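Local coordinates for protein transcriptional regulator AefR (Pseudomonas syringae pv. tomato, PDB 3CDL) that probably binds cis-regulatory DNA and controls transcription as a dimeric, all-helical regulator of the TetR family, at residues E12-A17 with A37-S42; L89-M94 with E183-V188; S101-A106 with F166-Q171; G145-V150 with M194-Y199. All coordinates share one frame; numbering follows the deposited sequence.

Contact 1: residues E12-A17 with A37-S42; sequences ESIVQA and ARAEVS
Ala17 and Ala39 meet methyl to methyl, Ala17 CB lying 4.0 Å from Ala39 CB, and this small pairing lets the two backbones come close: Ile14 CA and Ala39 CA are 5.3 Å apart. Ala39 presses its methyl against helix 9-24, where it touches Ile14 CA at 4.2 Å as well as the Ala17 methyl. The Ile14 side chain joins through CG1, the start of its longer branch, 4.3 Å from Ala39 CB. Ala17 CB is touched a second time by the residue preceding Ala39, Arg38, whose CG packs on it at 3.4 Å. At the edge of the patch Ser13 OG stands 3.7 Å from Ala39 O, a contact too long to count as a hydrogen bond, so nothing polar ties the two segments directly.

Beyond Ala17 the Arg38 chain bends at chi3 (-98°), taking the guanidinium on to Asp24, with which NH1 makes a salt bridge. Glu40 leaves the helix with a positive phi of 56°, turning the chain. Val41 follows with its side chain on Ala36 and Val46, and Ser42 then caps the next helix, its OG bonded to Thr45 N.

Helices 32-39 and 43-49 with the turn between them form the predicted helix-turn-helix of a TetR-type DNA-binding domain. The contact seats the end of its first helix and the turn against helix 9-24, whose Glu12 is in turn salt-bridged to Arg63 of helix 53-64.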
loop_
_atom_site.group_PDB
_atom_site.type_symbol
_atom_site.label_atom_id
_atom_site.label_comp_id
_atom_site.label_asym_id
_atom_site.label_seq_id
_atom_site.Cartn_x
_atom_site.Cartn_y
_atom_site.Cartn_z
ATOM N N GLU B 12 -23.018 -5.062 14.012
ATOM C CA GLU B 12 -21.994 -4.021 14.030
ATOM C C GLU B 12 -21.230 -4.049 15.336
ATOM O O GLU B 12 -20.006 -3.930 15.342
ATOM C CB GLU B 12 -22.591 -2.626 13.797
ATOM C CG GLU B 12 -23.288 -2.420 12.444
ATOM C CD GLU B 12 -22.344 -2.464 11.237
ATOM O OE1 GLU B 12 -22.850 -2.300 10.102
ATOM O OE2 GLU B 12 -21.116 -2.655 11.411
ATOM N N SER B 13 -21.962 -4.222 16.432
ATOM C CA SER B 13 -21.380 -4.387 17.759
ATOM C C SER B 13 -20.272 -5.449 17.743
ATOM O O SER B 13 -19.140 -5.186 18.152
ATOM C CB SER B 13 -22.487 -4.760 18.755
ATOM O OG SER B 13 -22.075 -4.623 20.103
ATOM N N ILE B 14 -20.600 -6.638 17.246
ATOM C CA ILE B 14 -19.655 -7.764 17.202
ATOM C C ILE B 14 -18.486 -7.519 16.223
ATOM O O ILE B 14 -17.323 -7.806 16.544
ATOM C CB ILE B 14 -20.380 -9.086 16.842
ATOM C CG1 ILE B 14 -21.513 -9.370 17.837
ATOM C CG2 ILE B 14 -19.390 -10.241 16.772
ATOM C CD1 ILE B 14 -22.581 -10.317 17.314
ATOM N N VAL B 15 -18.802 -7.004 15.034
ATOM C CA VAL B 15 -17.784 -6.617 14.055
ATOM C C VAL B 15 -16.807 -5.625 14.688
ATOM O O VAL B 15 -15.594 -5.807 14.569
ATOM C CB VAL B 15 -18.410 -6.003 12.777
ATOM C CG1 VAL B 15 -17.347 -5.388 11.889
ATOM C CG2 VAL B 15 -19.205 -7.051 12.006
ATOM N N GLN B 16 -17.350 -4.603 15.369
ATOM C CA GLN B 16 -16.564 -3.555 16.044
ATOM C C GLN B 16 -15.576 -4.106 17.058
ATOM O O GLN B 16 -14.390 -3.749 17.056
ATOM C CB GLN B 16 -17.475 -2.552 16.745
ATOM C CG GLN B 16 -17.386 -1.165 16.209
ATOM C CD GLN B 16 -17.773 -1.095 14.755
ATOM O OE1 GLN B 16 -16.982 -1.435 13.859
ATOM N NE2 GLN B 16 -18.997 -0.636 14.501
ATOM N N ALA B 17 -16.085 -4.964 17.935
ATOM C CA ALA B 17 -15.258 -5.666 18.897
ATOM C C ALA B 17 -14.222 -6.527 18.180
ATOM O O ALA B 17 -13.104 -6.691 18.670
ATOM C CB ALA B 17 -16.126 -6.520 19.790
ATOM N N ALA B 37 -16.723 -11.170 24.997
ATOM C CA ALA B 37 -16.391 -10.439 26.213
ATOM C C ALA B 37 -16.412 -8.929 26.033
ATOM O O ALA B 37 -16.744 -8.201 26.977
ATOM C CB ALA B 37 -15.033 -10.857 26.712
ATOM N N ARG B 38 -16.049 -8.459 24.839
ATOM C CA ARG B 38 -15.968 -7.021 24.607
ATOM C C ARG B 38 -17.086 -6.477 23.723
ATOM O O ARG B 38 -17.336 -5.276 23.708
ATOM C CB ARG B 38 -14.569 -6.608 24.108
ATOM C CG ARG B 38 -14.487 -5.994 22.720
ATOM C CD ARG B 38 -13.086 -5.489 22.449
ATOM N NE ARG B 38 -12.943 -4.055 22.678
ATOM C CZ ARG B 38 -11.792 -3.389 22.584
ATOM N NH1 ARG B 38 -10.664 -4.028 22.296
ATOM N NH2 ARG B 38 -11.764 -2.079 22.785
ATOM N N ALA B 39 -17.769 -7.355 22.996
ATOM C CA ALA B 39 -19.023 -6.967 22.374
ATOM C C ALA B 39 -20.039 -6.797 23.495
ATOM O O ALA B 39 -21.100 -6.206 23.289
ATOM C CB ALA B 39 -19.481 -8.015 21.377
ATOM N N GLU B 40 -19.663 -7.293 24.681
ATOM C CA GLU B 40 -20.535 -7.455 25.864
ATOM C C GLU B 40 -21.766 -8.310 25.534
ATOM O O GLU B 40 -22.907 -7.980 25.874
ATOM C CB GLU B 40 -20.866 -6.104 26.527
ATOM C CG GLU B 40 -19.613 -5.392 27.076
ATOM C CD GLU B 40 -19.997 -4.159 27.974
ATOM O OE1 GLU B 40 -19.570 -2.985 27.586
ATOM O OE2 GLU B 40 -20.712 -4.354 29.061
ATOM N N VAL B 41 -21.486 -9.440 24.883
ATOM C CA VAL B 41 -22.502 -10.331 24.321
ATOM C C VAL B 41 -22.213 -11.797 24.739
ATOM O O VAL B 41 -21.125 -12.098 25.284
ATOM C CB VAL B 41 -22.551 -10.139 22.771
ATOM C CG1 VAL B 41 -21.511 -11.006 22.082
ATOM C CG2 VAL B 41 -23.932 -10.397 22.224
ATOM N N SER B 42 -23.188 -12.694 24.517
ATOM C CA SER B 42 -22.999 -14.103 24.906
ATOM C C SER B 42 -22.277 -14.847 23.773
ATOM O O SER B 42 -22.615 -14.635 22.586
ATOM C CB SER B 42 -24.356 -14.786 25.245
ATOM O OG SER B 42 -25.202 -14.989 24.053
#

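Contact 2: residues L89-M94 with E183-V188; sequences LLWGKM and EQSNVV
The helical segments 89-94 and 183-188 run roughly antiparallel, their N-to-C directions 134° apart and their axes 10.4 Å at closest approach, with Leu90 facing Val188 and Met94 facing Gln184. Val188 uses both of its methyls on 89-94. Its CG1 packs on Leu90 CB at 3.5 Å, while CG2 sits over the face of the Trp91 six-membered ring, 4.3 Å from the centroid and 10° off the normal, a CH-pi contact. That methyl reaches the indole because chi1 of 174° sends CG1 to the Leu90 side and turns CG2 to the ring. The far rim of the indole meets the other helix edge-on: Ser185 CB lies 3.4 Å from Trp91 CZ2, and Gln184 OE1 lies in the ring plane beside CZ3. Along its aliphatic part Gln184 also packs on selenomethionine Met94, CG to CG at 3.6 Å, and its amide NE2 is held by Leu179 O. No hydrogen bond joins the two segments. Both belong to the C-terminal helical domain: Met94 continues onto Leu163 and Ala167 of helix 152-167, Leu90 onto Phe134 of helix 133-143, and Val187 packs on Phe154 of the second subunit.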
loop_
_atom_site.group_PDB
_atom_site.type_symbol
_atom_site.label_atom_id
_atom_site.label_comp_id
_atom_site.label_asym_id
_atom_site.label_seq_id
_atom_site.Cartn_x
_atom_site.Cartn_y
_atom_site.Cartn_z
ATOM N N LEU B 89 -16.716 11.524 -8.845
ATOM C CA LEU B 89 -16.341 10.148 -8.538
ATOM C C LEU B 89 -15.214 10.175 -7.517
ATOM O O LEU B 89 -15.234 9.474 -6.506
ATOM C CB LEU B 89 -15.851 9.406 -9.796
ATOM C CG LEU B 89 -16.838 8.642 -10.693
ATOM C CD1 LEU B 89 -17.459 9.552 -11.743
ATOM C CD2 LEU B 89 -16.165 7.440 -11.376
ATOM N N LEU B 90 -14.214 10.992 -7.816
ATOM C CA LEU B 90 -13.021 11.073 -7.000
ATOM C C LEU B 90 -13.372 11.538 -5.587
ATOM O O LEU B 90 -12.792 11.056 -4.609
ATOM C CB LEU B 90 -12.019 12.006 -7.672
ATOM C CG LEU B 90 -10.973 11.429 -8.630
ATOM C CD1 LEU B 90 -11.070 9.922 -8.864
ATOM C CD2 LEU B 90 -10.883 12.240 -9.941
ATOM N N TRP B 91 -14.323 12.455 -5.474
ATOM C CA TRP B 91 -14.766 12.872 -4.161
ATOM C C TRP B 91 -15.460 11.773 -3.377
ATOM O O TRP B 91 -15.172 11.595 -2.192
ATOM C CB TRP B 91 -15.597 14.155 -4.199
ATOM C CG TRP B 91 -14.745 15.388 -4.071
ATOM C CD1 TRP B 91 -14.556 16.337 -5.018
ATOM C CD2 TRP B 91 -13.929 15.776 -2.947
ATOM N NE1 TRP B 91 -13.711 17.317 -4.555
ATOM C CE2 TRP B 91 -13.304 16.994 -3.290
ATOM C CE3 TRP B 91 -13.673 15.219 -1.686
ATOM C CZ2 TRP B 91 -12.441 17.673 -2.421
ATOM C CZ3 TRP B 91 -12.812 15.895 -0.818
ATOM C CH2 TRP B 91 -12.204 17.108 -1.197
ATOM N N GLY B 92 -16.368 11.044 -4.021
ATOM C CA GLY B 92 -16.953 9.834 -3.418
ATOM C C GLY B 92 -15.908 8.902 -2.798
ATOM O O GLY B 92 -15.966 8.593 -1.604
ATOM N N LYS B 93 -14.940 8.465 -3.599
ATOM C CA LYS B 93 -13.861 7.632 -3.081
ATOM C C LYS B 93 -13.019 8.312 -1.991
ATOM O O LYS B 93 -12.547 7.638 -1.090
ATOM C CB LYS B 93 -12.960 7.142 -4.213
ATOM C CG LYS B 93 -11.942 6.046 -3.828
ATOM C CD LYS B 93 -12.604 4.837 -3.140
ATOM C CE LYS B 93 -11.854 3.521 -3.328
ATOM N NZ LYS B 93 -10.336 3.571 -3.159
HETATM N N MSE B 94 -12.829 9.631 -2.061
HETATM C CA MSE B 94 -12.039 10.328 -1.053
HETATM C C MSE B 94 -12.779 10.447 0.288
HETATM O O MSE B 94 -12.180 10.329 1.349
HETATM C CB MSE B 94 -11.597 11.698 -1.560
HETATM C CG MSE B 94 -10.807 12.533 -0.550
HETATM SE SE MSE B 94 -9.118 11.664 0.077
HETATM C CE MSE B 94 -8.115 11.772 -1.593
ATOM N N GLU B 183 -5.881 19.632 1.699
ATOM C CA GLU B 183 -5.128 18.494 1.200
ATOM C C GLU B 183 -5.970 17.547 0.365
ATOM O O GLU B 183 -5.489 17.030 -0.648
ATOM C CB GLU B 183 -4.487 17.744 2.355
ATOM C CG GLU B 183 -3.689 18.662 3.283
ATOM C CD GLU B 183 -3.127 17.929 4.490
ATOM O OE1 GLU B 183 -3.738 16.924 4.947
ATOM O OE2 GLU B 183 -2.061 18.362 4.973
ATOM N N GLN B 184 -7.214 17.305 0.768
ATOM C CA GLN B 184 -8.054 16.351 0.034
ATOM C C GLN B 184 -8.307 16.733 -1.440
ATOM O O GLN B 184 -8.136 15.878 -2.323
ATOM C CB GLN B 184 -9.372 16.101 0.760
ATOM C CG GLN B 184 -9.361 14.948 1.757
ATOM C CD GLN B 184 -10.580 14.996 2.663
ATOM O OE1 GLN B 184 -11.729 15.001 2.195
ATOM N NE2 GLN B 184 -10.339 15.074 3.972
ATOM N N SER B 185 -8.697 17.994 -1.685
ATOM C CA SER B 185 -9.053 18.500 -3.018
ATOM C C SER B 185 -7.825 18.738 -3.818
ATOM O O SER B 185 -7.819 18.623 -5.046
ATOM C CB SER B 185 -9.833 19.811 -2.944
ATOM O OG SER B 185 -9.225 20.771 -2.100
ATOM N N ASN B 186 -6.770 19.086 -3.108
ATOM C CA ASN B 186 -5.440 19.095 -3.683
ATOM C C ASN B 186 -5.140 17.779 -4.392
ATOM O O ASN B 186 -4.755 17.764 -5.573
ATOM C CB ASN B 186 -4.439 19.248 -2.568
ATOM C CG ASN B 186 -3.407 20.245 -2.882
ATOM O OD1 ASN B 186 -2.472 19.967 -3.658
ATOM N ND2 ASN B 186 -3.553 21.449 -2.296
ATOM N N VAL B 187 -5.299 16.670 -3.665
ATOM C CA VAL B 187 -4.923 15.392 -4.230
ATOM C C VAL B 187 -5.939 14.997 -5.295
ATOM O O VAL B 187 -5.559 14.560 -6.389
ATOM C CB VAL B 187 -4.551 14.268 -3.166
ATOM C CG1 VAL B 187 -3.762 14.833 -1.996
ATOM C CG2 VAL B 187 -5.738 13.520 -2.694
ATOM N N VAL B 188 -7.216 15.232 -5.024
ATOM C CA VAL B 188 -8.241 14.917 -6.018
ATOM C C VAL B 188 -7.967 15.654 -7.334
ATOM O O VAL B 188 -7.898 15.049 -8.409
ATOM C CB VAL B 188 -9.652 15.298 -5.540
ATOM C CG1 VAL B 188 -10.649 15.086 -6.652
ATOM C CG2 VAL B 188 -10.044 14.483 -4.337
#

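Contact 3: residues S101-A106 with F166-Q171; sequences SFLDLA and FAFWPQ
Gln171 NE2 is shared by two carbonyls, Phe166 O at 3.0 Å and Ala177 O, so one side-chain amide joins the end of helix 152-167 to the chain beyond helix 169-174. The bond to Phe166 O lies in the plane of the amide and of the carbonyl, and the bend of the chain at chi2 (78°) folds the amide back to reach it. The CB of the same residue faces helix 100-114, where both methyls of Leu103 rest on it, CD1 and CD2 each 3.7 Å from Gln171 CB. Leu103 CD2 also touches Phe168 CD1 at 4.1 Å. Phe168 brings its CE1 corner in between Ala106 and Phe102, 3.7 Å from Ala106 CB and 3.8 Å from Phe102 CE1, with the two phenyl side chains crossing at about a right angle. Phe168 interrupts the helical backbone between 152-167 and 169-174; no hydrogen bond crosses between the two segments, and their side chains meet through carbon. Around this buried break, Phe102 and Ala106 pack on Leu64 of helix 53-64, whereas Ala167 leans on Leu97 of helix 82-97. Trp169 and Phe166 stack on Trp169 and Phe154 of the second subunit.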
loop_
_atom_site.group_PDB
_atom_site.type_symbol
_atom_site.label_atom_id
_atom_site.label_comp_id
_atom_site.label_asym_id
_atom_site.label_seq_id
_atom_site.Cartn_x
_atom_site.Cartn_y
_atom_site.Cartn_z
ATOM N N SER B 101 -13.232 4.803 10.896
ATOM C CA SER B 101 -13.738 3.459 11.149
ATOM C C SER B 101 -13.421 2.540 9.955
ATOM O O SER B 101 -13.222 1.330 10.119
ATOM C CB SER B 101 -15.242 3.488 11.497
ATOM O OG SER B 101 -16.010 4.151 10.499
ATOM N N PHE B 102 -13.336 3.126 8.765
ATOM C CA PHE B 102 -12.913 2.395 7.581
ATOM C C PHE B 102 -11.400 2.140 7.620
ATOM O O PHE B 102 -10.941 1.034 7.352
ATOM C CB PHE B 102 -13.339 3.155 6.319
ATOM C CG PHE B 102 -12.847 2.551 5.040
ATOM C CD1 PHE B 102 -11.583 2.865 4.538
ATOM C CD2 PHE B 102 -13.653 1.677 4.313
ATOM C CE1 PHE B 102 -11.131 2.300 3.367
ATOM C CE2 PHE B 102 -13.187 1.114 3.120
ATOM C CZ PHE B 102 -11.926 1.433 2.657
ATOM N N LEU B 103 -10.620 3.155 7.969
ATOM C CA LEU B 103 -9.177 2.961 8.084
ATOM C C LEU B 103 -8.838 1.864 9.068
ATOM O O LEU B 103 -7.952 1.052 8.813
ATOM C CB LEU B 103 -8.459 4.261 8.436
ATOM C CG LEU B 103 -8.395 5.230 7.246
ATOM C CD1 LEU B 103 -7.949 6.583 7.725
ATOM C CD2 LEU B 103 -7.523 4.729 6.047
ATOM N N ASP B 104 -9.557 1.838 10.181
ATOM C CA ASP B 104 -9.415 0.791 11.185
ATOM C C ASP B 104 -9.634 -0.619 10.651
ATOM O O ASP B 104 -8.807 -1.485 10.865
ATOM C CB ASP B 104 -10.338 1.070 12.364
ATOM C CG ASP B 104 -9.838 2.216 13.214
ATOM O OD1 ASP B 104 -8.796 2.783 12.835
ATOM O OD2 ASP B 104 -10.480 2.557 14.240
ATOM N N LEU B 105 -10.749 -0.837 9.963
ATOM C CA LEU B 105 -11.036 -2.117 9.353
ATOM C C LEU B 105 -9.925 -2.477 8.366
ATOM O O LEU B 105 -9.377 -3.582 8.403
ATOM C CB LEU B 105 -12.385 -2.046 8.639
ATOM C CG LEU B 105 -12.702 -3.050 7.523
ATOM C CD1 LEU B 105 -13.494 -4.178 8.081
ATOM C CD2 LEU B 105 -13.495 -2.377 6.457
ATOM N N ALA B 106 -9.603 -1.530 7.486
ATOM C CA ALA B 106 -8.549 -1.689 6.521
ATOM C C ALA B 106 -7.264 -2.172 7.192
ATOM O O ALA B 106 -6.639 -3.132 6.725
ATOM C CB ALA B 106 -8.316 -0.385 5.817
ATOM N N PHE B 166 -1.933 8.976 -0.812
ATOM C CA PHE B 166 -2.016 10.059 0.180
ATOM C C PHE B 166 -3.042 9.769 1.272
ATOM O O PHE B 166 -2.846 10.119 2.436
ATOM C CB PHE B 166 -2.411 11.399 -0.487
ATOM C CG PHE B 166 -1.404 11.896 -1.485
ATOM C CD1 PHE B 166 -0.179 12.430 -1.056
ATOM C CD2 PHE B 166 -1.664 11.806 -2.862
ATOM C CE1 PHE B 166 0.757 12.885 -1.976
ATOM C CE2 PHE B 166 -0.737 12.249 -3.789
ATOM C CZ PHE B 166 0.471 12.788 -3.351
ATOM N N ALA B 167 -4.162 9.166 0.882
ATOM C CA ALA B 167 -5.293 9.063 1.775
ATOM C C ALA B 167 -5.580 7.626 2.229
ATOM O O ALA B 167 -6.576 7.368 2.926
ATOM C CB ALA B 167 -6.511 9.696 1.135
ATOM N N PHE B 168 -4.731 6.677 1.858
ATOM C CA PHE B 168 -4.982 5.319 2.318
ATOM C C PHE B 168 -3.751 4.667 2.932
ATOM O O PHE B 168 -3.680 4.549 4.163
ATOM C CB PHE B 168 -5.625 4.488 1.228
ATOM C CG PHE B 168 -5.962 3.100 1.654
ATOM C CD1 PHE B 168 -7.105 2.849 2.435
ATOM C CD2 PHE B 168 -5.150 2.027 1.266
ATOM C CE1 PHE B 168 -7.426 1.554 2.837
ATOM C CE2 PHE B 168 -5.448 0.743 1.660
ATOM C CZ PHE B 168 -6.604 0.499 2.445
ATOM N N TRP B 169 -2.783 4.268 2.104
ATOM C CA TRP B 169 -1.540 3.687 2.609
ATOM C C TRP B 169 -0.828 4.411 3.771
ATOM O O TRP B 169 -0.505 3.768 4.750
ATOM C CB TRP B 169 -0.581 3.397 1.463
ATOM C CG TRP B 169 -1.182 2.403 0.496
ATOM C CD1 TRP B 169 -1.507 2.621 -0.817
ATOM C CD2 TRP B 169 -1.533 1.048 0.777
ATOM N NE1 TRP B 169 -2.037 1.467 -1.384
ATOM C CE2 TRP B 169 -2.070 0.490 -0.423
ATOM C CE3 TRP B 169 -1.472 0.249 1.926
ATOM C CZ2 TRP B 169 -2.518 -0.842 -0.504
ATOM C CZ3 TRP B 169 -1.927 -1.084 1.848
ATOM C CH2 TRP B 169 -2.432 -1.611 0.640
ATOM N N PRO B 170 -0.547 5.733 3.672
ATOM C CA PRO B 170 0.029 6.354 4.872
ATOM C C PRO B 170 -0.748 6.091 6.153
ATOM O O PRO B 170 -0.149 5.884 7.207
ATOM C CB PRO B 170 0.027 7.849 4.520
ATOM C CG PRO B 170 0.292 7.849 3.050
ATOM C CD PRO B 170 -0.613 6.706 2.557
ATOM N N GLN B 171 -2.071 6.075 6.055
ATOM C CA GLN B 171 -2.898 5.940 7.236
ATOM C C GLN B 171 -2.920 4.488 7.746
ATOM O O GLN B 171 -2.907 4.229 8.964
ATOM C CB GLN B 171 -4.319 6.448 6.954
ATOM C CG GLN B 171 -4.424 7.957 6.806
ATOM C CD GLN B 171 -3.942 8.468 5.443
ATOM O OE1 GLN B 171 -3.762 7.697 4.521
ATOM N NE2 GLN B 171 -3.726 9.777 5.333
#

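Contact 4: residues G145-V150 with M194-Y199; sequences GRLKPV and MFLGWY
The Trp198 ring carries Lys148 NZ over the centre of one face, a cation-pi contact with NZ 4.2 Å from the centroid of the six-membered ring and 6° off its normal, while Tyr199 CE2 lies at its edge. The loop 145-150 opens with a Schellman motif, where Gly145 ends helix 133-143 with positive phi, and it packs along the last turn of helix 181-199 in the TetR-family C-terminal domain. Tyr199 has Trp198 CD1 over one face of its ring and Lys148 CG at the edge; Val150 CG1 comes in obliquely, 3.4 Å from Tyr199 CE1. The Phe195 ring is met at its edge by Leu147 CD1, and on one face by Tyr199 CD2.

Leu147 reaches the helix from the loop. With chi1 at -85° its CG swings back beside the backbone N, and CD2 then reaches Leu196 CD2 and Tyr199 CB, both at 3.8 Å. Further in, Leu147 packs on Ile138 and Ala141 of helix 133-143, and the hydroxyl of Tyr199 is bonded to Gln158. Trp198 and Tyr199 also touch Asn193 and Met194 of the second subunit, so this helix end is part of the contact between the subunits.

Two carbonyls at the helix terminus take donors from Lys148. Its backbone N bonds to Tyr199 O at 2.8 Å with a bent N-H...O angle of 130°, and Leu147 CA adds a longer C-H...O contact to the same oxygen. The ammonium goes to the preceding carbonyl, Lys148 NZ lying 2.7 Å from Trp198 O and almost straight out from its C=O bond.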
loop_
_atom_site.group_PDB
_atom_site.type_symbol
_atom_site.label_atom_id
_atom_site.label_comp_id
_atom_site.label_asym_id
_atom_site.label_seq_id
_atom_site.Cartn_x
_atom_site.Cartn_y
_atom_site.Cartn_z
ATOM N N GLY B 145 -16.179 7.170 -26.885
ATOM C CA GLY B 145 -15.043 7.743 -27.596
ATOM C C GLY B 145 -14.498 9.011 -26.977
ATOM O O GLY B 145 -14.024 9.888 -27.701
ATOM N N ARG B 146 -14.560 9.102 -25.643
ATOM C CA ARG B 146 -14.071 10.276 -24.909
ATOM C C ARG B 146 -12.805 9.992 -24.134
ATOM O O ARG B 146 -12.108 10.912 -23.682
ATOM C CB ARG B 146 -15.146 10.832 -23.981
ATOM C CG ARG B 146 -16.144 11.738 -24.725
ATOM C CD ARG B 146 -16.535 12.938 -23.881
ATOM N NE ARG B 146 -17.724 12.646 -23.084
ATOM C CZ ARG B 146 -18.248 13.454 -22.162
ATOM N NH1 ARG B 146 -19.349 13.070 -21.511
ATOM N NH2 ARG B 146 -17.678 14.629 -21.880
ATOM N N LEU B 147 -12.518 8.710 -23.972
ATOM C CA LEU B 147 -11.304 8.275 -23.314
ATOM C C LEU B 147 -10.532 7.382 -24.259
ATOM O O LEU B 147 -11.096 6.787 -25.172
ATOM C CB LEU B 147 -11.597 7.537 -22.014
ATOM C CG LEU B 147 -11.816 8.277 -20.699
ATOM C CD1 LEU B 147 -11.740 7.246 -19.597
ATOM C CD2 LEU B 147 -10.805 9.432 -20.449
ATOM N N LYS B 148 -9.228 7.321 -24.039
ATOM C CA LYS B 148 -8.329 6.655 -24.949
ATOM C C LYS B 148 -8.331 5.157 -24.637
ATOM O O LYS B 148 -8.519 4.766 -23.485
ATOM C CB LYS B 148 -6.970 7.376 -24.866
ATOM C CG LYS B 148 -5.685 6.577 -24.808
ATOM C CD LYS B 148 -4.480 7.534 -24.605
ATOM C CE LYS B 148 -4.640 8.890 -25.360
ATOM N NZ LYS B 148 -3.653 9.943 -24.894
ATOM N N PRO B 149 -8.208 4.305 -25.664
ATOM C CA PRO B 149 -8.168 2.855 -25.430
ATOM C C PRO B 149 -7.069 2.403 -24.460
ATOM O O PRO B 149 -5.889 2.657 -24.684
ATOM C CB PRO B 149 -7.901 2.288 -26.823
ATOM C CG PRO B 149 -7.365 3.447 -27.614
ATOM C CD PRO B 149 -8.117 4.617 -27.095
ATOM N N VAL B 150 -7.471 1.770 -23.367
ATOM C CA VAL B 150 -6.560 1.109 -22.447
ATOM C C VAL B 150 -7.436 0.111 -21.695
ATOM O O VAL B 150 -8.650 0.253 -21.728
ATOM C CB VAL B 150 -5.825 2.143 -21.494
ATOM C CG1 VAL B 150 -6.818 3.011 -20.704
ATOM C CG2 VAL B 150 -4.849 1.445 -20.576
HETATM N N MSE B 194 -4.101 15.030 -13.865
HETATM C CA MSE B 194 -3.125 14.105 -14.387
HETATM C C MSE B 194 -3.829 13.042 -15.219
HETATM O O MSE B 194 -3.414 12.753 -16.331
HETATM C CB MSE B 194 -2.339 13.461 -13.252
HETATM C CG MSE B 194 -1.329 12.455 -13.739
HETATM SE SE MSE B 194 0.065 12.182 -12.461
HETATM C CE MSE B 194 -0.229 13.823 -11.432
ATOM N N PHE B 195 -4.906 12.489 -14.665
ATOM C CA PHE B 195 -5.604 11.385 -15.305
ATOM C C PHE B 195 -6.165 11.846 -16.641
ATOM O O PHE B 195 -5.832 11.292 -17.695
ATOM C CB PHE B 195 -6.703 10.762 -14.409
ATOM C CG PHE B 195 -7.332 9.519 -15.017
ATOM C CD1 PHE B 195 -6.720 8.263 -14.867
ATOM C CD2 PHE B 195 -8.481 9.613 -15.804
ATOM C CE1 PHE B 195 -7.268 7.126 -15.465
ATOM C CE2 PHE B 195 -9.033 8.477 -16.413
ATOM C CZ PHE B 195 -8.431 7.230 -16.237
ATOM N N LEU B 196 -6.990 12.886 -16.597
ATOM C CA LEU B 196 -7.680 13.304 -17.814
ATOM C C LEU B 196 -6.718 13.881 -18.828
ATOM O O LEU B 196 -6.902 13.678 -20.041
ATOM C CB LEU B 196 -8.827 14.278 -17.519
ATOM C CG LEU B 196 -10.119 13.548 -17.174
ATOM C CD1 LEU B 196 -11.233 14.534 -16.991
ATOM C CD2 LEU B 196 -10.466 12.550 -18.274
ATOM N N GLY B 197 -5.692 14.577 -18.309
ATOM C CA GLY B 197 -4.560 15.060 -19.096
ATOM C C GLY B 197 -4.070 14.026 -20.099
ATOM O O GLY B 197 -3.887 14.337 -21.282
ATOM N N TRP B 198 -3.877 12.788 -19.627
ATOM C CA TRP B 198 -3.325 11.706 -20.453
ATOM C C TRP B 198 -4.381 10.923 -21.218
ATOM O O TRP B 198 -4.198 10.615 -22.385
ATOM C CB TRP B 198 -2.446 10.751 -19.618
ATOM C CG TRP B 198 -1.949 9.582 -20.428
ATOM C CD1 TRP B 198 -2.314 8.283 -20.276
ATOM C CD2 TRP B 198 -1.034 9.614 -21.543
ATOM N NE1 TRP B 198 -1.686 7.493 -21.214
ATOM C CE2 TRP B 198 -0.895 8.284 -22.006
ATOM C CE3 TRP B 198 -0.332 10.635 -22.204
ATOM C CZ2 TRP B 198 -0.068 7.943 -23.098
ATOM C CZ3 TRP B 198 0.491 10.294 -23.294
ATOM C CH2 TRP B 198 0.615 8.959 -23.720
ATOM N N TYR B 199 -5.490 10.605 -20.573
ATOM C CA TYR B 199 -6.477 9.707 -21.181
ATOM C C TYR B 199 -7.595 10.325 -22.012
ATOM O O TYR B 199 -8.157 9.661 -22.910
ATOM C CB TYR B 199 -7.073 8.802 -20.133
ATOM C CG TYR B 199 -6.126 7.712 -19.724
ATOM C CD1 TYR B 199 -5.722 6.724 -20.624
ATOM C CD2 TYR B 199 -5.639 7.658 -18.427
ATOM C CE1 TYR B 199 -4.856 5.724 -20.225
ATOM C CE2 TYR B 199 -4.782 6.655 -18.024
ATOM C CZ TYR B 199 -4.387 5.706 -18.909
ATOM O OH TYR B 199 -3.525 4.737 -18.460
#

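How the contacts relate
From the N terminus, contact 1 closes first, a short loop within the predicted DNA-binding domain that is complete before any other contact opens. The remaining three lie in the C-terminal domain. Contact 2 opens on helix 82-97 and closes on helix 181-199, and contact 3 is nested inside that loop, joining helix 100-114 to the break at Phe168. The two touch, Met94 SE packing on Ala167 CB at 3.4 Å. Contact 4 crosses both, tying the loop after helix 133-143 to the C-terminal end of helix 181-199, which it shares with contact 2. Contact 3 lies nearest to contact 1, about 6 Å between nearest atoms, whereas contact 4 is at the far end, its centre 47 Å from that of contact 1.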